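Local coordinates for protein ricin B lectin (Clostridium thermocellum, PDB 3VSF) that is an exo-beta-1,3-galactanase that joins a family 43 glycoside hydrolase domain to a galactose-binding beta-trefoil module of family CBM13, at residues Gly441-His446 with Ser460-Gly465. Numbering follows the deposited sequence.
Sequences GGYNQH and SSRHCG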
loop_
_atom_site.group_PDB
_atom_site.type_symbol
_atom_site.label_atom_id
_atom_site.label_comp_id
_atom_site.label_asym_id
_atom_site.label_seq_id
_atom_site.Cartn_x
_atom_site.Cartn_y
_atom_site.Cartn_z
ATOM N N GLY A 441 -3.907 5.751 10.819
ATOM C CA GLY A 441 -2.959 6.066 11.872
ATOM C C GLY A 441 -3.076 7.480 12.407
ATOM O O GLY A 441 -2.261 7.911 13.223
ATOM N N GLY A 442 -4.093 8.204 11.950
ATOM C CA GLY A 442 -4.313 9.568 12.397
ATOM C C GLY A 442 -4.716 9.629 13.857
ATOM O O GLY A 442 -5.387 8.728 14.362
ATOM N N TYR A 443 -4.305 10.694 14.540
ATOM C CA TYR A 443 -4.636 10.868 15.949
ATOM C C TYR A 443 -6.137 11.036 16.165
ATOM O O TYR A 443 -6.649 10.763 17.250
ATOM C CB TYR A 443 -3.879 12.058 16.544
ATOM C CG TYR A 443 -2.485 11.714 17.018
ATOM C CD1 TYR A 443 -2.052 10.395 17.059
ATOM C CD2 TYR A 443 -1.608 12.706 17.437
ATOM C CE1 TYR A 443 -0.782 10.073 17.495
ATOM C CE2 TYR A 443 -0.334 12.393 17.875
ATOM C CZ TYR A 443 0.073 11.076 17.902
ATOM O OH TYR A 443 1.340 10.757 18.339
ATOM N N ASN A 444 -6.836 11.484 15.128
ATOM C CA ASN A 444 -8.282 11.642 15.203
ATOM C C ASN A 444 -9.001 10.298 15.162
ATOM O O ASN A 444 -10.222 10.240 15.027
ATOM C CB ASN A 444 -8.787 12.553 14.081
ATOM C CG ASN A 444 -8.499 11.994 12.702
ATOM O OD1 ASN A 444 -7.510 11.293 12.495
ATOM N ND2 ASN A 444 -9.368 12.306 11.747
ATOM N N GLN A 445 -8.231 9.220 15.277
ATOM C CA GLN A 445 -8.786 7.872 15.317
ATOM C C GLN A 445 -8.325 7.145 16.575
ATOM O O GLN A 445 -8.620 5.965 16.766
ATOM C CB GLN A 445 -8.386 7.083 14.068
ATOM C CG GLN A 445 -8.886 7.690 12.769
ATOM C CD GLN A 445 -8.616 6.809 11.565
ATOM O OE1 GLN A 445 -7.934 5.789 11.668
ATOM N NE2 GLN A 445 -9.154 7.197 10.414
ATOM N N HIS A 446 -7.597 7.860 17.428
ATOM C CA HIS A 446 -7.136 7.309 18.696
ATOM C C HIS A 446 -7.986 7.831 19.850
ATOM O O HIS A 446 -8.219 9.035 19.965
ATOM C CB HIS A 446 -5.663 7.648 18.927
ATOM C CG HIS A 446 -4.736 7.012 17.938
ATOM N ND1 HIS A 446 -3.375 7.229 17.948
ATOM C CD2 HIS A 446 -4.974 6.164 16.911
ATOM C CE1 HIS A 446 -2.814 6.542 16.968
ATOM N NE2 HIS A 446 -3.763 5.887 16.324
ATOM N N SER A 460 -12.123 10.344 25.260
ATOM C CA SER A 460 -11.563 11.566 24.694
ATOM C C SER A 460 -10.652 11.287 23.503
ATOM O O SER A 460 -9.900 10.313 23.494
ATOM C CB SER A 460 -10.792 12.346 25.763
ATOM O OG SER A 460 -9.741 11.566 26.305
ATOM N N SER A 461 -10.727 12.156 22.499
ATOM C CA SER A 461 -9.876 12.044 21.324
ATOM C C SER A 461 -8.447 12.441 21.674
ATOM O O SER A 461 -8.218 13.200 22.614
ATOM C CB SER A 461 -10.405 12.925 20.191
ATOM O OG SER A 461 -9.622 12.778 19.019
ATOM N N ARG A 462 -7.488 11.920 20.918
ATOM C CA ARG A 462 -6.080 12.197 21.169
ATOM C C ARG A 462 -5.676 13.522 20.535
ATOM O O ARG A 462 -4.718 14.166 20.966
ATOM C CB ARG A 462 -5.217 11.062 20.616
ATOM C CG ARG A 462 -3.751 11.132 21.007
ATOM C CD ARG A 462 -3.006 9.905 20.506
ATOM N NE ARG A 462 -1.651 9.821 21.039
ATOM C CZ ARG A 462 -0.845 8.779 20.861
ATOM N NH1 ARG A 462 -1.260 7.730 20.163
ATOM N NH2 ARG A 462 0.375 8.784 21.382
ATOM N N HIS A 463 -6.422 13.924 19.512
ATOM C CA HIS A 463 -6.112 15.129 18.752
ATOM C C HIS A 463 -6.297 16.397 19.584
ATOM O O HIS A 463 -5.400 17.236 19.657
ATOM C CB HIS A 463 -6.981 15.189 17.494
ATOM C CG HIS A 463 -6.387 16.001 16.386
ATOM N ND1 HIS A 463 -6.911 17.210 15.984
ATOM C CD2 HIS A 463 -5.315 15.772 15.590
ATOM C CE1 HIS A 463 -6.187 17.693 14.990
ATOM N NE2 HIS A 463 -5.211 16.840 14.733
ATOM N N CYS A 464 -7.461 16.532 20.212
ATOM C CA CYS A 464 -7.784 17.741 20.964
ATOM C C CYS A 464 -8.200 17.450 22.404
ATOM O O CYS A 464 -8.087 18.312 23.275
ATOM C CB CYS A 464 -8.886 18.529 20.253
ATOM S SG CYS A 464 -10.392 17.580 19.951
ATOM N N GLY A 465 -8.688 16.239 22.648
ATOM C CA GLY A 465 -9.057 15.830 23.990
ATOM C C GLY A 465 -10.545 15.915 24.275
ATOM O O GLY A 465 -10.992 15.584 25.374
#
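Arg-462 runs over a face of Tyr-443 and alongside His-446 and meets both through its side chain. CD of Arg-462 sits over one face of the Tyr-443 ring, 3.8 Å from its centroid, a CH-pi contact. Farther along, the guanidinium lies nearly parallel to the same ring, the planes 20° apart, with Arg-462 CZ 3.6 Å from Tyr-443 CE1. This reach follows from an extended chain, CG anti to the backbone N (chi1 -171°). Near the backbone, Tyr-443 CB touches the ring edge of His-463 at CD2 (4.1 Å).

Both segments belong to the ricin-type beta-trefoil: 441-446 carries the 3-10 turn 443-445 just ahead of strand 447-453, whose antiparallel neighbour, strand 456-461, runs into segment 460-465. The same turn holds Asn-444, a galactose-binding residue whose ND2 is bonded to Val-423 O; Gln-445 NE2 bonds Asp-422, another residue of that sugar site.

Two hydrogen bonds cross the contact, both from Arg-462. Arg-462 NH1 donates to His-446 ND1 (3.1 Å) from 23° outside the imidazole plane, a bond that uses ND1 as acceptor, so the proton of a neutral ring would probably be on NE2, and that probably helps set the ring's rotation. Arg-462 N gives a weak bond to His-446 O (3.1 Å). Within 460-465, Ser-461 OG accepts a weak bond from His-463 N just past the strand end.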